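Local coordinates for spore coat polysaccharide biosynthesis protein SpsE (Bacillus subtilis, PDB 1VLI) that probably works as a sugar-acid synthase of the N-acylneuraminate-9-phosphate synthase kind, in the biosynthesis of the spore coat polysaccharide, at residues K21-G24 / V29-I32; I31-G36 / D267-M272; G41-A46 / L104-Y109; A48-A53 / K113-L118; E232-A237 / I245-T250. One frame throughout, in Å; residues are numbered along the deposited sequence.

Contact 1 (K21-G24 / V29-I32); sequences KTVG and VFII
Lys-21 NZ forms a salt bridge with OD1 of Asp-59, while the CB of the same lysine comes up to the edge of the Phe-30 ring, near its plane and 4.5 Å from Phe-30 CE1. The contact joins the N-terminal beta hairpin, made of strands 15-18 and 21-24, to the start of strand 30-36, the first strand of the TIM barrel. Asp-59 ties both sides together, because its other oxygen, OD2, accepts a hydrogen bond from the backbone N of Ile-31.

Between the segments themselves the touch is apolar. Val-23 CG2 lies 3.9 Å from Phe-30 CD1 and 4.1 Å from Phe-30 CG, so this single methyl meets the root of the ring. It is the branch beside the backbone N of Val-23; the other methyl, CG1, stands anti to that N (chi1 -175°). Phe-30 has CG anti to its own N (chi1 -171°), which turns the ring toward the hairpin. Ile-18, from the partner strand of the hairpin, touches both Val-23 and Phe-30, and Leu-244 adds to the packing on Val-23. Within the hairpin, Val-23 is joined to Phe-16 by backbone hydrogen bonding, and Thr-22 OG1 bonds Gln-17 OE1. Phe-30 and Val-23 are buried where the hairpin meets the beginnings of the barrel strands. Beyond them the third barrel strand, 116-118, joins in: Ile-116 CD1 packs on Phe-30 CE1 and on Lys-21 CD, reaching both the ring and the lysine chain with one methyl.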
# COMPACT_ATOMS: atom_id res chain seq x y z
N LYS A 21 11.50 -15.78 5.73
CA LYS A 21 12.14 -14.69 6.48
C LYS A 21 11.26 -14.09 7.56
O LYS A 21 10.10 -13.76 7.32
CB LYS A 21 12.54 -13.57 5.53
CG LYS A 21 14.01 -13.48 5.38
CD LYS A 21 14.41 -12.88 4.06
CE LYS A 21 15.84 -13.29 3.74
NZ LYS A 21 16.56 -12.24 2.98
N THR A 22 11.82 -13.88 8.74
CA THR A 22 11.07 -13.29 9.84
C THR A 22 11.00 -11.77 9.76
O THR A 22 11.95 -11.08 9.33
CB THR A 22 11.67 -13.72 11.16
OG1 THR A 22 11.97 -15.11 11.07
CG2 THR A 22 10.62 -13.64 12.29
N VAL A 23 9.85 -11.27 10.21
CA VAL A 23 9.55 -9.85 10.22
C VAL A 23 9.02 -9.55 11.60
O VAL A 23 8.09 -10.20 12.06
CB VAL A 23 8.51 -9.57 9.11
CG1 VAL A 23 8.21 -8.10 8.96
CG2 VAL A 23 9.00 -10.15 7.76
N GLY A 24 9.60 -8.57 12.29
CA GLY A 24 9.13 -8.20 13.62
C GLY A 24 10.12 -8.46 14.73
O GLY A 24 11.33 -8.49 14.48
N VAL A 29 15.49 -5.96 10.11
CA VAL A 29 14.58 -5.09 9.37
C VAL A 29 14.34 -5.68 7.98
O VAL A 29 15.28 -6.12 7.33
CB VAL A 29 15.08 -3.62 9.31
CG1 VAL A 29 14.12 -2.73 8.48
CG2 VAL A 29 15.19 -3.05 10.74
N PHE A 30 13.08 -5.71 7.55
CA PHE A 30 12.71 -6.26 6.24
C PHE A 30 12.68 -5.11 5.23
O PHE A 30 11.86 -4.16 5.37
CB PHE A 30 11.35 -6.96 6.32
CG PHE A 30 10.99 -7.74 5.08
CD1 PHE A 30 11.43 -9.04 4.89
CD2 PHE A 30 10.18 -7.16 4.12
CE1 PHE A 30 11.09 -9.75 3.70
CE2 PHE A 30 9.81 -7.83 2.98
CZ PHE A 30 10.29 -9.15 2.75
N ILE A 31 13.58 -5.19 4.25
CA ILE A 31 13.79 -4.09 3.28
C ILE A 31 13.17 -4.35 1.93
O ILE A 31 13.50 -5.35 1.25
CB ILE A 31 15.29 -3.72 3.11
CG1 ILE A 31 15.94 -3.48 4.46
CG2 ILE A 31 15.45 -2.49 2.21
CD1 ILE A 31 17.43 -3.38 4.44
N ILE A 32 12.28 -3.44 1.54
CA ILE A 32 11.54 -3.54 0.28
C ILE A 32 12.05 -2.49 -0.70
O ILE A 32 11.89 -1.29 -0.47
CB ILE A 32 10.09 -3.33 0.54
CG1 ILE A 32 9.58 -4.27 1.63
CG2 ILE A 32 9.23 -3.49 -0.69
CD1 ILE A 32 8.19 -3.83 2.21

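Contact 2 (I31-G36 / D267-M272); sequences IIAEAG and DELKEM
Two pairs of methyl groups make the contact between Ile-31 and Ala-33 of strand 30-36 and Met-272 and Leu-269 of helix 266-285. Ile-31 CG2 lies 3.6 Å from CE of Met-272, which is present as selenomethionine, and Ala-33 CB lies 4.0 Å from Leu-269 CD2. Met-272 runs out extended as far as its selenium and then bends at chi3 (66°), carrying the end methyl onto the isoleucine branch; the isoleucine and selenomethionine chains lie alongside each other, pointing opposite ways. In Ile-31 it is CG2, held anti to the backbone N (chi1 -51° for CG1), that does the touching.

A second shell packs round these groups. Ala-33 CB also touches Ala-53 CB on helix 43-56 and CE1 of Phe-249, so the small alanine lies among two helices and an aromatic ring. Ile-31 is further packed by Val-273 and Ile-276, further along the same helix as Met-272, and Met-272 by Lys-247.

Residues alternate along the strand. Ile-31 and Ala-33 face the outer helices, whereas the Glu-34 side chain leads away from them and packs with its CG on the zinc ligand His-248. Glu-34 OE1 accepts a weak bond from Gly-36 N (3.3 Å, 124°). The helix that follows the last barrel strand packs on the first strand, whose backbone pairs with strand 244-248 to bring the two ends of the barrel together. Chemically the join is all hydrocarbon and selenium, so it depends on close fit and exclusion of water, with no directional bond to set its register.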
# COMPACT_ATOMS: atom_id res chain seq x y z
N ILE A 31 13.58 -5.19 4.25
CA ILE A 31 13.79 -4.09 3.28
C ILE A 31 13.17 -4.35 1.93
O ILE A 31 13.50 -5.35 1.25
CB ILE A 31 15.29 -3.72 3.11
CG1 ILE A 31 15.94 -3.48 4.46
CG2 ILE A 31 15.45 -2.49 2.21
CD1 ILE A 31 17.43 -3.38 4.44
N ILE A 32 12.28 -3.44 1.54
CA ILE A 32 11.54 -3.54 0.28
C ILE A 32 12.05 -2.49 -0.70
O ILE A 32 11.89 -1.29 -0.47
CB ILE A 32 10.09 -3.33 0.54
CG1 ILE A 32 9.58 -4.27 1.63
CG2 ILE A 32 9.23 -3.49 -0.69
CD1 ILE A 32 8.19 -3.83 2.21
N ALA A 33 12.71 -2.95 -1.78
CA ALA A 33 13.06 -2.02 -2.84
C ALA A 33 11.88 -1.89 -3.80
O ALA A 33 11.41 -2.88 -4.36
CB ALA A 33 14.29 -2.47 -3.55
N GLU A 34 11.40 -0.66 -3.98
CA GLU A 34 10.17 -0.39 -4.71
C GLU A 34 10.52 0.11 -6.13
O GLU A 34 10.96 1.26 -6.34
CB GLU A 34 9.27 0.54 -3.85
CG GLU A 34 8.39 1.60 -4.52
CD GLU A 34 7.09 1.06 -5.08
OE1 GLU A 34 7.09 -0.00 -5.75
OE2 GLU A 34 6.06 1.75 -4.88
N ALA A 35 10.39 -0.82 -7.10
CA ALA A 35 10.73 -0.60 -8.51
C ALA A 35 9.64 0.15 -9.27
O ALA A 35 9.94 0.87 -10.23
CB ALA A 35 11.06 -1.93 -9.20
N GLY A 36 8.39 -0.01 -8.83
CA GLY A 36 7.26 0.72 -9.40
C GLY A 36 7.02 0.37 -10.86
O GLY A 36 6.68 -0.77 -11.19
N ASP A 267 23.59 2.38 -6.31
CA ASP A 267 24.60 2.68 -5.31
C ASP A 267 23.99 3.21 -4.03
O ASP A 267 24.29 2.73 -2.93
CB ASP A 267 25.58 3.73 -5.83
CG ASP A 267 26.36 3.25 -7.00
OD1 ASP A 267 25.75 3.11 -8.09
OD2 ASP A 267 27.57 2.97 -6.92
N GLU A 268 23.16 4.23 -4.20
CA GLU A 268 22.42 4.81 -3.09
C GLU A 268 21.54 3.76 -2.39
O GLU A 268 21.37 3.83 -1.17
CB GLU A 268 21.58 5.99 -3.57
CG GLU A 268 22.37 7.06 -4.32
CD GLU A 268 21.47 8.17 -4.84
OE1 GLU A 268 20.49 7.87 -5.56
OE2 GLU A 268 21.76 9.35 -4.53
N LEU A 269 21.00 2.78 -3.13
CA LEU A 269 20.19 1.71 -2.54
C LEU A 269 21.03 0.86 -1.61
O LEU A 269 20.66 0.68 -0.44
CB LEU A 269 19.49 0.83 -3.60
CG LEU A 269 18.44 -0.18 -3.09
CD1 LEU A 269 17.17 0.47 -2.49
CD2 LEU A 269 18.02 -1.19 -4.16
N LYS A 270 22.17 0.36 -2.12
CA LYS A 270 23.19 -0.36 -1.33
C LYS A 270 23.63 0.44 -0.09
O LYS A 270 23.81 -0.11 1.00
CB LYS A 270 24.40 -0.70 -2.20
CG LYS A 270 25.43 -1.67 -1.59
N GLU A 271 23.79 1.75 -0.29
CA GLU A 271 24.17 2.68 0.76
C GLU A 271 23.12 2.72 1.88
O GLU A 271 23.47 2.61 3.06
CB GLU A 271 24.39 4.05 0.13
CG GLU A 271 24.80 5.16 1.07
CD GLU A 271 24.98 6.49 0.34
OE1 GLU A 271 25.30 6.46 -0.88
OE2 GLU A 271 24.81 7.56 0.99
N MSE A 272 21.84 2.85 1.50
CA MSE A 272 20.72 2.78 2.46
C MSE A 272 20.74 1.50 3.27
O MSE A 272 20.66 1.54 4.50
CB MSE A 272 19.37 2.90 1.77
CG MSE A 272 18.23 3.03 2.81
SE MSE A 272 16.47 2.85 2.02
CE MSE A 272 16.53 0.82 1.42

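Contact 3 (G41-A46 / L104-Y109); sequences GKLDQA and LPLLDY
Helices 43-56 and 103-112 follow the first and second strands of the TIM barrel and lie side by side on its outer layer; Leu-106 of the second reaches over to Leu-43 and Ala-46 of the first. One methyl does the work: Leu-106 CD2 lies 3.8 Å from Ala-46 CB and 4.3 Å from Leu-43 CD1. The first torsion of this leucine (chi1 -77°) sends CG beside the backbone N, and from there CD2 extends out to Ala-46. Leu-43 meets it with the tip of its CD1 branch. Ala-46, being small, lets the backbones approach, with its CA 7.8 Å from Leu-106 CA.

Leu-106 CD2 continues onto Ile-50 CD1, and the side chain also touches Phe-47. Leu-43, Ala-46, Phe-47 and Ile-50 therefore surround it at the i, i+3, i+4 and i+7 positions of one helix. Lys-42 O, at the N-cap position, accepts from Ala-46 N (3.0 Å), which places Leu-43 and Ala-46 in the first turn. Further along, the rings of Tyr-109 and Phe-47 meet with their planes at about 60°, while Trp-102 touches Leu-43 and Met-98 touches Leu-106. Leu-106 is a knob in a hole of four residues, a local knobs-into-holes fit between adjacent outer helices of a beta/alpha barrel.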
# COMPACT_ATOMS: atom_id res chain seq x y z
N GLY A 41 8.77 -0.30 -19.48
CA GLY A 41 8.24 -1.29 -20.43
C GLY A 41 9.26 -2.18 -21.11
O GLY A 41 8.98 -2.80 -22.13
N LYS A 42 10.46 -2.24 -20.56
CA LYS A 42 11.52 -3.08 -21.10
C LYS A 42 11.84 -4.18 -20.10
O LYS A 42 12.31 -3.89 -18.97
CB LYS A 42 12.75 -2.23 -21.40
CG LYS A 42 12.48 -1.06 -22.33
CD LYS A 42 13.73 -0.66 -23.10
CE LYS A 42 14.44 0.52 -22.47
NZ LYS A 42 13.55 1.72 -22.48
N LEU A 43 11.59 -5.43 -20.51
CA LEU A 43 11.77 -6.60 -19.64
C LEU A 43 13.19 -6.77 -19.13
O LEU A 43 13.39 -7.16 -17.98
CB LEU A 43 11.32 -7.89 -20.35
CG LEU A 43 11.61 -9.21 -19.62
CD1 LEU A 43 10.93 -9.29 -18.25
CD2 LEU A 43 11.27 -10.43 -20.47
N ASP A 44 14.17 -6.48 -19.97
CA ASP A 44 15.57 -6.58 -19.54
C ASP A 44 15.90 -5.53 -18.47
O ASP A 44 16.74 -5.79 -17.60
CB ASP A 44 16.53 -6.48 -20.74
CG ASP A 44 16.17 -5.34 -21.68
OD1 ASP A 44 15.12 -5.44 -22.37
OD2 ASP A 44 16.87 -4.31 -21.80
N GLN A 45 15.23 -4.37 -18.54
CA GLN A 45 15.38 -3.31 -17.55
C GLN A 45 14.71 -3.72 -16.24
O GLN A 45 15.17 -3.34 -15.16
CB GLN A 45 14.82 -1.98 -18.05
CG GLN A 45 15.35 -0.74 -17.28
CD GLN A 45 14.98 0.58 -17.96
OE1 GLN A 45 15.32 0.81 -19.11
NE2 GLN A 45 14.28 1.43 -17.24
N ALA A 46 13.62 -4.49 -16.35
CA ALA A 46 13.00 -5.10 -15.16
C ALA A 46 13.98 -6.07 -14.46
O ALA A 46 14.13 -6.01 -13.23
CB ALA A 46 11.69 -5.78 -15.50
N LEU A 104 5.83 -14.89 -14.91
CA LEU A 104 6.55 -16.12 -14.51
C LEU A 104 8.08 -15.94 -14.57
O LEU A 104 8.77 -16.22 -13.57
CB LEU A 104 6.07 -17.37 -15.28
CG LEU A 104 4.57 -17.67 -15.04
CD1 LEU A 104 4.13 -19.01 -15.62
CD2 LEU A 104 4.16 -17.58 -13.56
N PRO A 105 8.62 -15.46 -15.70
CA PRO A 105 10.05 -15.07 -15.78
C PRO A 105 10.51 -14.13 -14.66
O PRO A 105 11.53 -14.41 -14.04
CB PRO A 105 10.16 -14.39 -17.14
CG PRO A 105 9.09 -15.03 -17.95
CD PRO A 105 7.94 -15.27 -17.00
N LEU A 106 9.80 -13.03 -14.39
CA LEU A 106 10.24 -12.17 -13.28
C LEU A 106 10.32 -12.95 -11.98
O LEU A 106 11.33 -12.89 -11.27
CB LEU A 106 9.34 -10.95 -13.09
CG LEU A 106 9.51 -9.77 -14.05
CD1 LEU A 106 8.45 -8.75 -13.71
CD2 LEU A 106 10.90 -9.14 -13.99
N LEU A 107 9.26 -13.71 -11.68
CA LEU A 107 9.17 -14.50 -10.45
C LEU A 107 10.30 -15.50 -10.36
O LEU A 107 10.98 -15.59 -9.34
CB LEU A 107 7.78 -15.16 -10.33
CG LEU A 107 6.72 -14.34 -9.55
CD1 LEU A 107 6.72 -12.83 -9.85
CD2 LEU A 107 5.33 -14.93 -9.74
N ASP A 108 10.53 -16.23 -11.45
CA ASP A 108 11.70 -17.06 -11.55
C ASP A 108 13.00 -16.31 -11.27
O ASP A 108 13.87 -16.80 -10.56
CB ASP A 108 11.76 -17.67 -12.93
CG ASP A 108 11.45 -19.14 -12.91
OD1 ASP A 108 12.14 -19.87 -12.14
OD2 ASP A 108 10.58 -19.65 -13.65
N TYR A 109 13.16 -15.14 -11.85
CA TYR A 109 14.41 -14.42 -11.72
C TYR A 109 14.61 -13.87 -10.31
O TYR A 109 15.74 -13.78 -9.82
CB TYR A 109 14.49 -13.31 -12.75
CG TYR A 109 15.88 -12.75 -12.90
CD1 TYR A 109 16.93 -13.56 -13.32
CD2 TYR A 109 16.16 -11.41 -12.61
CE1 TYR A 109 18.23 -13.07 -13.45
CE2 TYR A 109 17.44 -10.90 -12.75
CZ TYR A 109 18.47 -11.74 -13.18
OH TYR A 109 19.76 -11.27 -13.31

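Contact 4 (A48-A53 / K113-L118); sequences ALIDAA and KQVIFL
This is a mainly apolar contact with a loose charge pairing at its outer edge, in which Ile-50 and Asp-51 of helix 43-56 meet Lys-113 and Val-115 in the turn that leads from helix 103-112 into the third barrel strand, 116-118. On the buried side Ile-50 CG2 lies 4.2 Å from Val-115 CG2 and 4.3 Å from Lys-113 CG, so one methyl serves both residues. The ring of Tyr-109, on helix 103-112, also packs on this methyl through its CD2.

On the outer side Lys-113 arches over the helix. Its chain bends at chi2 (-64°) and again at chi3 (-84°), crossing the aspartate obliquely and laying CE 3.3 Å from Asp-51 OD1. The ammonium end goes past: Lys-113 NZ is 4.2 Å from Asp-51 OD1, beyond a salt bridge, although opposite charges at this range would probably still attract. The stronger partner of Asp-51 OD1 is the hydroxyl of Tyr-109, with which it makes a hydrogen bond. This oxygen is thus shared between a close polar partner and the methylene next to a positive nitrogen, and the tyrosine would help to hold the carboxylate in place.

Past Val-115, which packs on Val-61, the chain enters the barrel: Ile-116 and Leu-118 make backbone hydrogen bonds with strand 60-63 and the residue just before it. Phe-117 packs on Leu-107 of helix 103-112. Helix 43-56, helix 103-112 and strands 60-63 and 116-118 therefore converge around Ile-50 and Val-115.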
# COMPACT_ATOMS: atom_id res chain seq x y z
N ALA A 48 17.19 -5.92 -14.66
CA ALA A 48 18.28 -5.10 -14.12
C ALA A 48 17.89 -4.45 -12.76
O ALA A 48 18.73 -4.32 -11.86
CB ALA A 48 18.72 -4.05 -15.13
N LEU A 49 16.62 -4.09 -12.62
CA LEU A 49 16.14 -3.53 -11.34
C LEU A 49 16.23 -4.60 -10.25
O LEU A 49 16.84 -4.37 -9.22
CB LEU A 49 14.73 -2.97 -11.48
CG LEU A 49 14.67 -1.60 -12.18
CD1 LEU A 49 13.31 -1.44 -12.84
CD2 LEU A 49 14.96 -0.45 -11.20
N ILE A 50 15.67 -5.77 -10.53
CA ILE A 50 15.91 -6.97 -9.72
C ILE A 50 17.36 -7.12 -9.33
O ILE A 50 17.63 -7.27 -8.14
CB ILE A 50 15.35 -8.26 -10.44
CG1 ILE A 50 13.84 -8.08 -10.63
CG2 ILE A 50 15.62 -9.51 -9.61
CD1 ILE A 50 13.07 -9.27 -11.10
N ASP A 51 18.29 -7.05 -10.29
CA ASP A 51 19.74 -7.14 -10.01
C ASP A 51 20.19 -6.12 -9.00
O ASP A 51 20.91 -6.45 -8.05
CB ASP A 51 20.60 -6.90 -11.26
CG ASP A 51 20.59 -8.08 -12.24
OD1 ASP A 51 20.56 -9.25 -11.80
OD2 ASP A 51 20.64 -7.91 -13.48
N ALA A 52 19.80 -4.87 -9.23
CA ALA A 52 20.20 -3.75 -8.37
C ALA A 52 19.73 -3.95 -6.92
O ALA A 52 20.50 -3.72 -5.98
CB ALA A 52 19.68 -2.45 -8.93
N ALA A 53 18.48 -4.40 -6.77
CA ALA A 53 17.89 -4.71 -5.47
C ALA A 53 18.67 -5.80 -4.74
O ALA A 53 18.95 -5.68 -3.54
CB ALA A 53 16.45 -5.13 -5.64
N LYS A 113 17.62 -14.84 -7.68
CA LYS A 113 18.50 -13.81 -7.11
C LYS A 113 18.21 -13.65 -5.60
O LYS A 113 18.72 -12.75 -4.93
CB LYS A 113 18.43 -12.47 -7.88
CG LYS A 113 18.74 -12.52 -9.39
CD LYS A 113 20.21 -12.94 -9.75
CE LYS A 113 21.18 -11.74 -9.69
NZ LYS A 113 22.63 -12.08 -9.47
N GLN A 114 17.41 -14.59 -5.09
CA GLN A 114 17.02 -14.67 -3.69
C GLN A 114 16.44 -13.37 -3.15
O GLN A 114 16.78 -12.91 -2.06
CB GLN A 114 18.17 -15.18 -2.83
CG GLN A 114 18.25 -16.69 -2.81
CD GLN A 114 19.67 -17.18 -2.70
OE1 GLN A 114 20.43 -16.77 -1.81
NE2 GLN A 114 20.05 -18.07 -3.62
N VAL A 115 15.58 -12.77 -3.96
CA VAL A 115 14.77 -11.67 -3.47
C VAL A 115 13.29 -12.04 -3.60
O VAL A 115 12.89 -12.89 -4.44
CB VAL A 115 15.14 -10.29 -4.11
CG1 VAL A 115 16.62 -10.04 -4.01
CG2 VAL A 115 14.73 -10.21 -5.54
N ILE A 116 12.49 -11.42 -2.75
CA ILE A 116 11.09 -11.75 -2.64
C ILE A 116 10.32 -10.73 -3.45
O ILE A 116 10.32 -9.52 -3.13
CB ILE A 116 10.64 -11.72 -1.16
CG1 ILE A 116 11.39 -12.78 -0.32
CG2 ILE A 116 9.11 -11.86 -1.05
CD1 ILE A 116 11.25 -12.56 1.20
N PHE A 117 9.63 -11.23 -4.47
CA PHE A 117 8.76 -10.44 -5.30
C PHE A 117 7.50 -10.09 -4.54
O PHE A 117 6.86 -10.97 -3.93
CB PHE A 117 8.38 -11.23 -6.55
CG PHE A 117 7.40 -10.50 -7.45
CD1 PHE A 117 7.86 -9.65 -8.47
CD2 PHE A 117 6.03 -10.66 -7.29
CE1 PHE A 117 6.95 -8.97 -9.30
CE2 PHE A 117 5.12 -9.97 -8.10
CZ PHE A 117 5.58 -9.14 -9.11
N LEU A 118 7.16 -8.81 -4.58
CA LEU A 118 5.92 -8.30 -4.00
C LEU A 118 5.20 -7.35 -4.93
O LEU A 118 5.83 -6.62 -5.71
CB LEU A 118 6.20 -7.56 -2.69
CG LEU A 118 6.75 -8.37 -1.52
CD1 LEU A 118 7.08 -7.38 -0.46
CD2 LEU A 118 5.74 -9.37 -1.01

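Contact 5 (E232-A237 / I245-T250); sequences EAPCAA and IEKHFT
Ile-245, in the last barrel strand, spreads from CB against Pro-234 and Ala-237 of helix 232-239. Its CG2 branch, anti to the backbone N, approaches Pro-234 CB at 4.3 Å. The other branch, CG1, packs on Val-29 of the loop before the first strand. At the tip, chi2 of -61° folds CD1 over the helix backbone, 4.0 Å from Pro-234 O and 4.1 Å from Ala-237 CB. The axes of 232-237 and 245-248 run almost antiparallel, 174° apart in direction and 9.8 Å at closest approach, within the last two elements of the beta-alpha-beta unit of strand 220-225, helix 232-239 and strand 244-248.

Two residues on, the Lys-247 chain crosses the proline ring at about a right angle, with NZ 4.1 Å from Pro-234 CG. The next residue, His-248, binds zinc together with His-226. Hydrocarbon packing thus seats the strand, while the buried ammonium of Lys-247, beside a zinc ligand in sequence, is met by the carboxylate of Asp-225 in a salt bridge and by the carbonyl oxygens of Ser-227 and His-229 in hydrogen bonds; Asp-225 would largely balance its charge.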
# COMPACT_ATOMS: atom_id res chain seq x y z
N GLU A 232 19.16 9.31 5.90
CA GLU A 232 18.77 10.00 7.13
C GLU A 232 17.42 9.57 7.72
O GLU A 232 17.34 9.25 8.90
CB GLU A 232 18.96 11.53 7.07
CG GLU A 232 17.79 12.35 6.55
CD GLU A 232 17.91 13.81 6.96
OE1 GLU A 232 18.59 14.07 7.96
OE2 GLU A 232 17.34 14.69 6.28
N ALA A 233 16.37 9.49 6.89
CA ALA A 233 15.09 9.04 7.39
C ALA A 233 14.98 7.51 7.57
O ALA A 233 14.41 7.09 8.58
CB ALA A 233 13.93 9.59 6.58
N PRO A 234 15.48 6.68 6.61
CA PRO A 234 15.52 5.22 6.85
C PRO A 234 16.18 4.83 8.20
O PRO A 234 15.58 4.12 9.00
CB PRO A 234 16.29 4.63 5.61
CG PRO A 234 16.02 5.65 4.50
CD PRO A 234 15.96 7.03 5.26
N CYS A 235 17.38 5.32 8.46
CA CYS A 235 18.09 4.98 9.69
C CYS A 235 17.44 5.54 10.96
O CYS A 235 17.39 4.86 11.99
CB CYS A 235 19.53 5.47 9.63
SG CYS A 235 20.51 4.52 8.45
N ALA A 236 16.94 6.77 10.90
CA ALA A 236 16.27 7.37 12.06
C ALA A 236 15.04 6.53 12.39
O ALA A 236 14.81 6.19 13.53
CB ALA A 236 15.91 8.80 11.79
N ALA A 237 14.29 6.14 11.36
CA ALA A 237 13.11 5.27 11.53
C ALA A 237 13.47 3.95 12.22
O ALA A 237 12.78 3.54 13.16
CB ALA A 237 12.46 5.00 10.19
N ILE A 245 11.19 -1.22 5.93
CA ILE A 245 11.48 0.04 5.24
C ILE A 245 11.19 -0.19 3.79
O ILE A 245 11.65 -1.19 3.22
CB ILE A 245 12.98 0.47 5.39
CG1 ILE A 245 13.40 0.67 6.85
CG2 ILE A 245 13.31 1.74 4.57
CD1 ILE A 245 12.58 1.84 7.64
N GLU A 246 10.46 0.73 3.19
CA GLU A 246 10.22 0.71 1.75
C GLU A 246 10.83 2.00 1.16
O GLU A 246 10.61 3.11 1.70
CB GLU A 246 8.72 0.65 1.51
CG GLU A 246 8.27 0.27 0.11
CD GLU A 246 6.75 0.34 -0.05
OE1 GLU A 246 6.03 0.50 0.97
OE2 GLU A 246 6.27 0.25 -1.20
N LYS A 247 11.63 1.85 0.09
CA LYS A 247 12.19 3.00 -0.64
C LYS A 247 12.14 2.73 -2.14
O LYS A 247 12.40 1.59 -2.56
CB LYS A 247 13.64 3.23 -0.21
CG LYS A 247 14.26 4.58 -0.61
CD LYS A 247 14.08 5.64 0.45
CE LYS A 247 15.11 6.76 0.30
NZ LYS A 247 14.82 7.89 1.23
N HIS A 248 11.80 3.77 -2.92
CA HIS A 248 11.85 3.67 -4.39
C HIS A 248 13.30 3.64 -4.86
O HIS A 248 14.18 4.31 -4.27
CB HIS A 248 11.17 4.85 -5.07
CG HIS A 248 9.70 4.94 -4.81
ND1 HIS A 248 8.77 4.83 -5.82
CD2 HIS A 248 9.00 5.13 -3.67
CE1 HIS A 248 7.55 4.95 -5.31
NE2 HIS A 248 7.66 5.13 -4.00
N PHE A 249 13.55 2.83 -5.90
CA PHE A 249 14.82 2.84 -6.57
C PHE A 249 14.65 2.76 -8.08
O PHE A 249 13.61 2.34 -8.59
CB PHE A 249 15.73 1.72 -6.06
CG PHE A 249 15.46 0.37 -6.68
CD1 PHE A 249 14.32 -0.34 -6.35
CD2 PHE A 249 16.38 -0.19 -7.58
CE1 PHE A 249 14.08 -1.59 -6.89
CE2 PHE A 249 16.16 -1.45 -8.14
CZ PHE A 249 15.00 -2.15 -7.81
N THR A 250 15.68 3.20 -8.80
CA THR A 250 15.68 3.15 -10.24
C THR A 250 17.04 2.64 -10.66
O THR A 250 17.90 2.41 -9.82
CB THR A 250 15.38 4.53 -10.85
OG1 THR A 250 15.50 4.46 -12.28
CG2 THR A 250 16.47 5.56 -10.44

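Overall arrangement
The five contacts gather on the half of the TIM barrel where its first and last strands meet. Strand 30-36 serves contacts 1 and 2, whose centres are 14 Å apart, and pairs with strand 244-248 of contact 5. Helix 43-56 carries contacts 3 and 4, 10 Å apart, and their segments alternate along the chain. Contact 2 spans the longest loop, joining residues 31-36 to 267-272, with contacts 3, 4 and 5 lying within it in sequence. Contacts 2 and 5 are nearest, at 8 Å, and contacts 3 and 5 farthest, at 24 Å. Phe-249 of contact 5 touches contacts 2 and 4, linking the zinc-bearing segment to the packing between the first strand and the outer helices.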